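Rep protein (Adeno-associated virus - 5, PDB 1M55) probably binds the viral replication origin and nicks DNA with its endonuclease domain in a rolling-circle type of replication. Local coordinates at residues I59-V62 with F63-W67; E66-K69 with F70-Q73; S101-L104 with G105-S109; R112-L115 with V116-F120. All coordinates share one frame; numbering follows the deposited sequence.

All four contacts are local ones along two helices of the nuclease domain. Interactions 1 and 2 follow each other on helix 50-71, overlap at Glu66 and Trp67, and have centres about 9 Å apart; interactions 3 and 4 come later, in that order, on helix 101-118, centres about 17 Å apart. The helices pack against each other running in roughly opposite senses, so that interaction 4 meets interaction 1, where Val62 and Glu66 touch Gln114, while interaction 3 meets interaction 2 through Trp67 on Leu104 and Phe70 on Tyr107. Both helices thus pack together on the antiparallel sheet, and the end of helix 50-71 leads to a zinc site shared with Glu95.

Interaction 1 (I59-V62 with F63-W67); sequences IRRV and FLYEW
Four main-chain bonds join Ile59-Val62 to the next turn, from Phe63 N to Ile59 O, Leu64 N to Arg60 O, Tyr65 N to Arg61 O and Glu66 N to Val62 O. The third of these is 2.9 Å from Tyr65 N to Arg61 O. Val62 O carries a second bond, from a water that sits 2.8 Å away and also donates to Glu66 OE1 at 2.9 Å; the other carboxylate oxygen of Glu66 is taken by Lys69. Arg61 O also lies beneath one face of the Tyr65 ring, 3.1 Å from CG. With CG anti to the carbonyl carbon in both residues (chi1 -65° and -61°), Arg61 and Tyr65 run alongside each other in the same direction. The phenol OH thereby comes to the edge of the guanidinium, 3.5 Å from Arg61 NH1, and the two planes are 62° apart. The main polar partner of both Arg60 and Arg61 is Asp57, one turn back. Leu64 CD1 rests 3.8 Å from Arg60 CG, and Arg60 also lies against Trp166 in a cation-pi contact. Ile59 and Phe63 face strand 88-95, while Val62 meets helix 101-118. This is i to i+4 bonding in an amphipathic alpha-helix packed on the antiparallel sheet, with helix 101-118 beside it.

Interaction 2 (E66-K69 with F70-Q73); sequences EWNK and FSKQ. With ZN (zinc ion), chain D.
Lys69 and Phe70 lie side by side, and the lysine can be followed outward. Its CB is 3.1 Å from Phe70 N; CG leaves anti to the backbone N (chi1 179°), and a bend at chi3 (63°) swings the far end across the ring. There CE sits over one face, 3.8 Å from the centroid of the Phe70 ring and 23° off its normal, a CH-pi contact. NZ continues past CZ to form a salt bridge with Glu66 OE2 at 2.8 Å, coming from above the carboxylate plane. Phe70 also stacks on Tyr107 of helix 101-118. Farther along, Ser71 N bonds to Trp67 O at 2.9 Å, while Ser71 OG has a hydrogen-bonding partner in Ser75. The helix stops here: Lys72 takes positive phi, and its N makes a weak bond to Asn68 O. The chain then leaves the helix, and Gln73 OE1 binds zinc at 2.3 Å, with two waters and Glu95 as further ligands. One of those waters accepts from Gln73 NE2 at 3.0 Å. Chemically, the lysine uses its aliphatic part on the ring and its charge on the glutamate, while the amide oxygen, a neutral ligand, would leave Glu95 to offset the metal's charge.

Interaction 3 (S101-L104 with G105-S109); sequences SMVL and GRYVS
Val103 with Arg106 and Tyr107 forms an apolar and CH-pi contact between neighbouring turns near the start of helix 101-118, on the side that meets the end of helix 50-71. Both methyls of Val103 lie over one face of the tyrosine, CG1 3.6 Å from Tyr107 CE1 and CG2 4.0 Å from the centroid of the Tyr107 ring, 23° off its normal. CG2 is also 3.5 Å from Arg106 NH2, over one face of that guanidinium. The placing follows from chi1 of Val103 (76°), which sets CG1 between the backbone N and the carbonyl carbon and turns CG2 opposite the N. Farther round, Leu104 CD1 meets Val108 CG2 at 3.8 Å, and both residues also pack on Ile133 of strand 131-133. The backbone bonds are Tyr107 N to Val103 O and Val108 N to Leu104 O. Two waters bridge i to i+4 positions that lack a direct bond: one accepts from Gly105 N at 2.8 Å and donates to Ser101 O, the other accepts from Arg106 N at 3.0 Å and donates to Met102 O. In chemical terms, water serves polar groups of this turn, while CG2 lies over the guanidinium and both methyls over the aromatic ring.

Interaction 4 (R112-L115 with V116-F120); sequences RAQL and VKVVF
The flat amide of Gln114 meets a methyl group: Val118 CG2 lies 3.4 Å from Gln114 NE2. The Phe120 ring brings its CD1 to 3.6 Å from Leu115 O, and Val119 CG1 lies over one of its faces, 3.7 Å above the plane and off toward the rim. Gln114 sets out with CG anti to its N (chi1 174°) and then bends at chi2 (71°), which brings the amide back over the next turn. Its oxygen is held by a water that donates to Gln114 OE1 at 2.7 Å and accepts from Lys117 NZ at 2.9 Å, so the lysine and the amide, whose chains cross at about a right angle, are bridged without touching through their polar ends. Leu115 and Val119 lie side by side, CD2 of Leu115 being 4.1 Å from CG2 of Val119. Val116, Lys117 and Val118 bond through their N atoms to Arg112 O, Ala113 O and Gln114 O respectively. Farther along, Leu115 O receives two, from Val119 N at 2.9 Å and, weakly, from Phe120 N at 3.3 Å. Around this, Gln114, Leu115 and Val118 reach Val62 of helix 50-71, and Val119 and Phe120 pack on Trp29 and Phe26 of helix 24-32. The contact thus divides its chemistry: a water joins the amide and the ammonium group, while hydrocarbon contacts join residues 112-120 to helices 50-71 and 24-32.

Interaction 1 (I59-V62 with F63-W67)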
loop_
_atom_site.group_PDB
_atom_site.type_symbol
_atom_site.label_atom_id
_atom_site.label_comp_id
_atom_site.label_asym_id
_atom_site.label_seq_id
_atom_site.Cartn_x
_atom_site.Cartn_y
_atom_site.Cartn_z
ATOM N N ILE A 59 -5.338 -6.723 0.662
ATOM C CA ILE A 59 -3.921 -6.906 0.966
ATOM C C ILE A 59 -3.529 -5.931 2.078
ATOM O O ILE A 59 -2.892 -6.321 3.061
ATOM C CB ILE A 59 -3.032 -6.635 -0.276
ATOM C CG1 ILE A 59 -3.195 -7.758 -1.299
ATOM C CG2 ILE A 59 -1.559 -6.498 0.128
ATOM C CD1 ILE A 59 -2.421 -7.514 -2.588
ATOM N N ARG A 60 -3.919 -4.670 1.919
ATOM C CA ARG A 60 -3.608 -3.641 2.902
ATOM C C ARG A 60 -4.086 -4.016 4.302
ATOM O O ARG A 60 -3.310 -3.967 5.263
ATOM C CB ARG A 60 -4.233 -2.305 2.496
ATOM C CG ARG A 60 -4.047 -1.230 3.540
ATOM C CD ARG A 60 -4.920 -0.038 3.268
ATOM N NE ARG A 60 -6.351 -0.305 3.425
ATOM C CZ ARG A 60 -7.042 -0.053 4.534
ATOM N NH1 ARG A 60 -6.437 0.453 5.605
ATOM N NH2 ARG A 60 -8.358 -0.207 4.539
ATOM N N ARG A 61 -5.358 -4.390 4.423
ATOM C CA ARG A 61 -5.899 -4.754 5.729
ATOM C C ARG A 61 -5.218 -5.986 6.322
ATOM O O ARG A 61 -4.824 -5.979 7.487
ATOM C CB ARG A 61 -7.411 -4.953 5.651
ATOM C CG ARG A 61 -8.176 -3.677 5.321
ATOM C CD ARG A 61 -9.665 -3.961 5.198
ATOM N NE ARG A 61 -10.428 -2.796 4.756
ATOM C CZ ARG A 61 -10.931 -1.871 5.568
ATOM N NH1 ARG A 61 -10.753 -1.960 6.878
ATOM N NH2 ARG A 61 -11.643 -0.872 5.069
ATOM N N VAL A 62 -5.060 -7.040 5.528
ATOM C CA VAL A 62 -4.414 -8.252 6.024
ATOM C C VAL A 62 -2.976 -7.948 6.471
ATOM O O VAL A 62 -2.529 -8.413 7.529
ATOM C CB VAL A 62 -4.431 -9.383 4.969
ATOM C CG1 VAL A 62 -3.561 -10.551 5.427
ATOM C CG2 VAL A 62 -5.871 -9.855 4.745
ATOM N N PHE A 63 -2.285 -7.122 5.692
ATOM C CA PHE A 63 -0.913 -6.731 5.993
ATOM C C PHE A 63 -0.870 -6.000 7.332
ATOM O O PHE A 63 -0.097 -6.361 8.219
ATOM C CB PHE A 63 -0.379 -5.812 4.880
ATOM C CG PHE A 63 1.070 -5.422 5.042
ATOM C CD1 PHE A 63 2.047 -5.994 4.233
ATOM C CD2 PHE A 63 1.458 -4.480 5.992
ATOM C CE1 PHE A 63 3.390 -5.633 4.371
ATOM C CE2 PHE A 63 2.795 -4.114 6.137
ATOM C CZ PHE A 63 3.762 -4.693 5.323
ATOM N N LEU A 64 -1.708 -4.978 7.476
ATOM C CA LEU A 64 -1.738 -4.184 8.701
ATOM C C LEU A 64 -2.112 -4.969 9.946
ATOM O O LEU A 64 -1.508 -4.779 11.000
ATOM C CB LEU A 64 -2.662 -2.973 8.539
ATOM C CG LEU A 64 -2.170 -1.938 7.518
ATOM C CD1 LEU A 64 -3.245 -0.894 7.259
ATOM C CD2 LEU A 64 -0.878 -1.293 7.997
ATOM N N TYR A 65 -3.094 -5.858 9.831
ATOM C CA TYR A 65 -3.525 -6.653 10.976
ATOM C C TYR A 65 -2.399 -7.579 11.425
ATOM O O TYR A 65 -2.146 -7.727 12.624
ATOM C CB TYR A 65 -4.802 -7.438 10.644
ATOM C CG TYR A 65 -5.988 -6.552 10.284
ATOM C CD1 TYR A 65 -7.141 -7.091 9.705
ATOM C CD2 TYR A 65 -5.932 -5.167 10.467
ATOM C CE1 TYR A 65 -8.201 -6.269 9.315
ATOM C CE2 TYR A 65 -6.985 -4.338 10.075
ATOM C CZ TYR A 65 -8.112 -4.896 9.500
ATOM O OH TYR A 65 -9.135 -4.070 9.091
ATOM N N GLU A 66 -1.685 -8.152 10.462
ATOM C CA GLU A 66 -0.574 -9.044 10.769
ATOM C C GLU A 66 0.562 -8.218 11.386
ATOM O O GLU A 66 1.213 -8.653 12.338
ATOM C CB GLU A 66 -0.109 -9.760 9.500
ATOM C CG GLU A 66 0.588 -11.098 9.733
ATOM C CD GLU A 66 -0.322 -12.175 10.323
ATOM O OE1 GLU A 66 -1.570 -12.029 10.304
ATOM O OE2 GLU A 66 0.225 -13.189 10.797
ATOM N N TRP A 67 0.765 -7.009 10.873
ATOM C CA TRP A 67 1.800 -6.119 11.401
ATOM C C TRP A 67 1.473 -5.781 12.858
ATOM O O TRP A 67 2.354 -5.813 13.720
ATOM C CB TRP A 67 1.877 -4.833 10.577
ATOM C CG TRP A 67 2.992 -3.918 10.991
ATOM C CD1 TRP A 67 3.003 -3.076 12.063
ATOM C CD2 TRP A 67 4.254 -3.742 10.329
ATOM N NE1 TRP A 67 4.187 -2.385 12.110
ATOM C CE2 TRP A 67 4.976 -2.773 11.059
ATOM C CE3 TRP A 67 4.844 -4.308 9.188
ATOM C CZ2 TRP A 67 6.261 -2.352 10.688
ATOM C CZ3 TRP A 67 6.126 -3.887 8.817
ATOM C CH2 TRP A 67 6.816 -2.917 9.569
HETATM O O HOH W 1 -3.601 -10.593 8.869
#

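Interaction 2 (E66-K69 with F70-Q73)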
loop_
_atom_site.group_PDB
_atom_site.type_symbol
_atom_site.label_atom_id
_atom_site.label_comp_id
_atom_site.label_asym_id
_atom_site.label_seq_id
_atom_site.Cartn_x
_atom_site.Cartn_y
_atom_site.Cartn_z
ATOM N N GLU A 66 -1.685 -8.152 10.462
ATOM C CA GLU A 66 -0.574 -9.044 10.769
ATOM C C GLU A 66 0.562 -8.218 11.386
ATOM O O GLU A 66 1.213 -8.653 12.338
ATOM C CB GLU A 66 -0.109 -9.760 9.500
ATOM C CG GLU A 66 0.588 -11.098 9.733
ATOM C CD GLU A 66 -0.322 -12.175 10.323
ATOM O OE1 GLU A 66 -1.570 -12.029 10.304
ATOM O OE2 GLU A 66 0.225 -13.189 10.797
ATOM N N TRP A 67 0.765 -7.009 10.873
ATOM C CA TRP A 67 1.800 -6.119 11.401
ATOM C C TRP A 67 1.473 -5.781 12.858
ATOM O O TRP A 67 2.354 -5.813 13.720
ATOM C CB TRP A 67 1.877 -4.833 10.577
ATOM C CG TRP A 67 2.992 -3.918 10.991
ATOM C CD1 TRP A 67 3.003 -3.076 12.063
ATOM C CD2 TRP A 67 4.254 -3.742 10.329
ATOM N NE1 TRP A 67 4.187 -2.385 12.110
ATOM C CE2 TRP A 67 4.976 -2.773 11.059
ATOM C CE3 TRP A 67 4.844 -4.308 9.188
ATOM C CZ2 TRP A 67 6.261 -2.352 10.688
ATOM C CZ3 TRP A 67 6.126 -3.887 8.817
ATOM C CH2 TRP A 67 6.816 -2.917 9.569
ATOM N N ASN A 68 0.200 -5.489 13.129
ATOM C CA ASN A 68 -0.247 -5.153 14.482
ATOM C C ASN A 68 0.044 -6.301 15.445
ATOM O O ASN A 68 0.291 -6.075 16.628
ATOM C CB ASN A 68 -1.752 -4.837 14.510
ATOM C CG ASN A 68 -2.120 -3.549 13.767
ATOM O OD1 ASN A 68 -3.298 -3.305 13.504
ATOM N ND2 ASN A 68 -1.133 -2.727 13.436
ATOM N N LYS A 69 -0.014 -7.533 14.950
ATOM C CA LYS A 69 0.273 -8.696 15.786
ATOM C C LYS A 69 1.709 -8.598 16.307
ATOM O O LYS A 69 1.972 -8.850 17.486
ATOM C CB LYS A 69 0.102 -9.989 14.988
ATOM C CG LYS A 69 0.409 -11.250 15.785
ATOM C CD LYS A 69 0.414 -12.480 14.905
ATOM C CE LYS A 69 1.512 -12.395 13.873
ATOM N NZ LYS A 69 1.706 -13.687 13.173
ATOM N N PHE A 70 2.623 -8.198 15.424
ATOM C CA PHE A 70 4.038 -8.061 15.766
ATOM C C PHE A 70 4.364 -6.801 16.571
ATOM O O PHE A 70 5.184 -6.844 17.488
ATOM C CB PHE A 70 4.898 -8.085 14.498
ATOM C CG PHE A 70 4.793 -9.359 13.710
ATOM C CD1 PHE A 70 4.406 -9.333 12.373
ATOM C CD2 PHE A 70 5.092 -10.587 14.295
ATOM C CE1 PHE A 70 4.319 -10.508 11.632
ATOM C CE2 PHE A 70 5.007 -11.769 13.557
ATOM C CZ PHE A 70 4.621 -11.726 12.224
ATOM N N SER A 71 3.745 -5.678 16.219
ATOM C CA SER A 71 3.993 -4.415 16.914
ATOM C C SER A 71 3.225 -4.309 18.228
ATOM O O SER A 71 3.539 -3.463 19.069
ATOM C CB SER A 71 3.605 -3.236 16.019
ATOM O OG SER A 71 2.206 -3.235 15.775
ATOM N N LYS A 72 2.199 -5.145 18.375
ATOM C CA LYS A 72 1.335 -5.159 19.556
ATOM C C LYS A 72 0.706 -3.790 19.837
ATOM O O LYS A 72 0.640 -3.338 20.983
ATOM C CB LYS A 72 2.074 -5.710 20.784
ATOM C CG LYS A 72 2.382 -7.207 20.681
ATOM C CD LYS A 72 3.034 -7.740 21.951
ATOM C CE LYS A 72 3.454 -9.198 21.804
ATOM N NZ LYS A 72 2.304 -10.095 21.529
ATOM N N GLN A 73 0.264 -3.130 18.770
ATOM C CA GLN A 73 -0.394 -1.827 18.852
ATOM C C GLN A 73 -1.056 -1.538 17.507
ATOM O O GLN A 73 -0.818 -2.256 16.531
ATOM C CB GLN A 73 0.614 -0.715 19.168
ATOM C CG GLN A 73 1.687 -0.518 18.108
ATOM C CD GLN A 73 2.354 0.835 18.213
ATOM O OE1 GLN A 73 1.763 1.855 17.861
ATOM N NE2 GLN A 73 3.581 0.853 18.698
HETATM ZN ZN ZN D . 1.957 4.072 17.344
HETATM O O HOH W 2 4.070 3.784 18.405
HETATM O O HOH W 3 -0.320 4.212 16.672
#

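Interaction 3 (S101-L104 with G105-S109)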
loop_
_atom_site.group_PDB
_atom_site.type_symbol
_atom_site.label_atom_id
_atom_site.label_comp_id
_atom_site.label_asym_id
_atom_site.label_seq_id
_atom_site.Cartn_x
_atom_site.Cartn_y
_atom_site.Cartn_z
ATOM N N SER A 101 14.795 -3.576 13.002
ATOM C CA SER A 101 15.204 -3.768 11.620
ATOM C C SER A 101 15.729 -5.167 11.293
ATOM O O SER A 101 15.450 -5.692 10.215
ATOM C CB SER A 101 16.236 -2.704 11.223
ATOM O OG SER A 101 16.507 -2.739 9.830
ATOM N N MET A 102 16.458 -5.787 12.219
ATOM C CA MET A 102 17.010 -7.118 11.965
ATOM C C MET A 102 15.955 -8.223 11.869
ATOM O O MET A 102 16.164 -9.230 11.190
ATOM C CB MET A 102 18.074 -7.484 13.012
ATOM C CG MET A 102 17.534 -7.941 14.362
ATOM S SD MET A 102 18.854 -8.445 15.511
ATOM C CE MET A 102 19.833 -9.570 14.462
ATOM N N VAL A 103 14.813 -8.017 12.518
ATOM C CA VAL A 103 13.744 -9.009 12.499
ATOM C C VAL A 103 12.667 -8.722 11.436
ATOM O O VAL A 103 11.868 -9.603 11.091
ATOM C CB VAL A 103 13.104 -9.151 13.905
ATOM C CG1 VAL A 103 12.174 -7.982 14.206
ATOM C CG2 VAL A 103 12.386 -10.475 14.023
ATOM N N LEU A 104 12.678 -7.507 10.889
ATOM C CA LEU A 104 11.705 -7.100 9.874
ATOM C C LEU A 104 11.585 -8.074 8.700
ATOM O O LEU A 104 10.479 -8.345 8.226
ATOM C CB LEU A 104 12.029 -5.693 9.353
ATOM C CG LEU A 104 11.035 -5.063 8.369
ATOM C CD1 LEU A 104 9.682 -4.855 9.032
ATOM C CD2 LEU A 104 11.584 -3.739 7.864
ATOM N N GLY A 105 12.714 -8.603 8.237
ATOM C CA GLY A 105 12.694 -9.537 7.124
ATOM C C GLY A 105 11.817 -10.743 7.414
ATOM O O GLY A 105 10.972 -11.120 6.600
ATOM N N ARG A 106 12.001 -11.341 8.587
ATOM C CA ARG A 106 11.212 -12.505 8.970
ATOM C C ARG A 106 9.737 -12.138 9.112
ATOM O O ARG A 106 8.865 -12.872 8.644
ATOM C CB ARG A 106 11.730 -13.100 10.277
ATOM C CG ARG A 106 11.306 -14.542 10.508
ATOM C CD ARG A 106 11.695 -15.006 11.897
ATOM N NE ARG A 106 10.915 -14.331 12.933
ATOM C CZ ARG A 106 11.403 -13.920 14.100
ATOM N NH1 ARG A 106 12.682 -14.104 14.400
ATOM N NH2 ARG A 106 10.602 -13.340 14.981
ATOM N N TYR A 107 9.460 -11.001 9.741
ATOM C CA TYR A 107 8.081 -10.552 9.926
ATOM C C TYR A 107 7.364 -10.366 8.591
ATOM O O TYR A 107 6.258 -10.876 8.395
ATOM C CB TYR A 107 8.039 -9.243 10.715
ATOM C CG TYR A 107 8.308 -9.390 12.198
ATOM C CD1 TYR A 107 8.402 -8.267 13.017
ATOM C CD2 TYR A 107 8.460 -10.647 12.784
ATOM C CE1 TYR A 107 8.635 -8.389 14.381
ATOM C CE2 TYR A 107 8.695 -10.780 14.151
ATOM C CZ TYR A 107 8.781 -9.645 14.942
ATOM O OH TYR A 107 9.013 -9.763 16.295
ATOM N N VAL A 108 8.002 -9.647 7.671
ATOM C CA VAL A 108 7.418 -9.393 6.356
ATOM C C VAL A 108 7.230 -10.698 5.585
ATOM O O VAL A 108 6.249 -10.859 4.860
ATOM C CB VAL A 108 8.253 -8.355 5.561
ATOM C CG1 VAL A 108 7.764 -8.240 4.125
ATOM C CG2 VAL A 108 8.147 -6.999 6.243
ATOM N N SER A 109 8.146 -11.643 5.780
ATOM C CA SER A 109 8.054 -12.952 5.139
ATOM C C SER A 109 6.788 -13.661 5.653
ATOM O O SER A 109 6.051 -14.292 4.882
ATOM C CB SER A 109 9.297 -13.780 5.470
ATOM O OG SER A 109 9.236 -15.056 4.858
HETATM O O HOH W 4 15.376 -7.690 8.343
HETATM O O HOH W 5 14.755 -11.379 9.801
#

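Interaction 4 (R112-L115 with V116-F120)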
loop_
_atom_site.group_PDB
_atom_site.type_symbol
_atom_site.label_atom_id
_atom_site.label_comp_id
_atom_site.label_asym_id
_atom_site.label_seq_id
_atom_site.Cartn_x
_atom_site.Cartn_y
_atom_site.Cartn_z
ATOM N N ARG A 112 3.754 -12.021 4.123
ATOM C CA ARG A 112 3.584 -12.484 2.748
ATOM C C ARG A 112 2.873 -13.840 2.734
ATOM O O ARG A 112 1.943 -14.053 1.951
ATOM C CB ARG A 112 4.937 -12.593 2.039
ATOM C CG ARG A 112 4.843 -13.129 0.614
ATOM C CD ARG A 112 6.165 -13.025 -0.124
ATOM N NE ARG A 112 7.231 -13.764 0.543
ATOM C CZ ARG A 112 8.386 -13.226 0.927
ATOM N NH1 ARG A 112 8.635 -11.937 0.709
ATOM N NH2 ARG A 112 9.290 -13.973 1.545
ATOM N N ALA A 113 3.302 -14.745 3.611
ATOM C CA ALA A 113 2.688 -16.068 3.704
ATOM C C ALA A 113 1.202 -15.948 4.063
ATOM O O ALA A 113 0.360 -16.676 3.527
ATOM C CB ALA A 113 3.423 -16.914 4.735
ATOM N N GLN A 114 0.880 -15.023 4.965
ATOM C CA GLN A 114 -0.506 -14.802 5.372
ATOM C C GLN A 114 -1.325 -14.268 4.192
ATOM O O GLN A 114 -2.476 -14.668 3.992
ATOM C CB GLN A 114 -0.564 -13.835 6.558
ATOM C CG GLN A 114 -1.969 -13.409 6.977
ATOM C CD GLN A 114 -2.775 -14.516 7.650
ATOM O OE1 GLN A 114 -2.406 -15.691 7.621
ATOM N NE2 GLN A 114 -3.888 -14.137 8.256
ATOM N N LEU A 115 -0.734 -13.374 3.403
ATOM C CA LEU A 115 -1.421 -12.827 2.236
ATOM C C LEU A 115 -1.747 -13.944 1.243
ATOM O O LEU A 115 -2.846 -13.998 0.690
ATOM C CB LEU A 115 -0.555 -11.768 1.544
ATOM C CG LEU A 115 -0.369 -10.447 2.295
ATOM C CD1 LEU A 115 0.643 -9.568 1.580
ATOM C CD2 LEU A 115 -1.704 -9.739 2.412
ATOM N N VAL A 116 -0.789 -14.837 1.028
ATOM C CA VAL A 116 -0.975 -15.950 0.100
ATOM C C VAL A 116 -2.169 -16.815 0.521
ATOM O O VAL A 116 -3.008 -17.180 -0.306
ATOM C CB VAL A 116 0.316 -16.804 -0.006
ATOM C CG1 VAL A 116 0.068 -18.085 -0.807
ATOM C CG2 VAL A 116 1.420 -15.984 -0.667
ATOM N N LYS A 117 -2.270 -17.099 1.812
ATOM C CA LYS A 117 -3.369 -17.917 2.319
ATOM C C LYS A 117 -4.734 -17.232 2.311
ATOM O O LYS A 117 -5.717 -17.790 1.818
ATOM C CB LYS A 117 -3.050 -18.405 3.734
ATOM C CG LYS A 117 -1.930 -19.428 3.779
ATOM C CD LYS A 117 -1.748 -20.037 5.155
ATOM C CE LYS A 117 -1.208 -19.036 6.152
ATOM N NZ LYS A 117 -0.885 -19.705 7.443
ATOM N N VAL A 118 -4.793 -16.020 2.850
ATOM C CA VAL A 118 -6.044 -15.276 2.953
ATOM C C VAL A 118 -6.580 -14.645 1.673
ATOM O O VAL A 118 -7.766 -14.774 1.355
ATOM C CB VAL A 118 -5.932 -14.168 4.035
ATOM C CG1 VAL A 118 -7.200 -13.332 4.093
ATOM C CG2 VAL A 118 -5.646 -14.793 5.383
ATOM N N VAL A 119 -5.716 -13.954 0.943
ATOM C CA VAL A 119 -6.154 -13.269 -0.261
ATOM C C VAL A 119 -6.077 -14.115 -1.527
ATOM O O VAL A 119 -6.953 -14.029 -2.391
ATOM C CB VAL A 119 -5.339 -11.956 -0.481
ATOM C CG1 VAL A 119 -5.998 -11.088 -1.541
ATOM C CG2 VAL A 119 -5.194 -11.184 0.825
ATOM N N PHE A 120 -5.073 -14.982 -1.603
ATOM C CA PHE A 120 -4.865 -15.771 -2.808
ATOM C C PHE A 120 -5.128 -17.268 -2.783
ATOM O O PHE A 120 -4.621 -18.002 -3.630
ATOM C CB PHE A 120 -3.485 -15.437 -3.377
ATOM C CG PHE A 120 -3.282 -13.963 -3.580
ATOM C CD1 PHE A 120 -2.378 -13.254 -2.795
ATOM C CD2 PHE A 120 -4.067 -13.268 -4.496
ATOM C CE1 PHE A 120 -2.267 -11.868 -2.920
ATOM C CE2 PHE A 120 -3.964 -11.891 -4.627
ATOM C CZ PHE A 120 -3.065 -11.186 -3.836
HETATM O O HOH W 6 -0.207 -17.079 8.380
#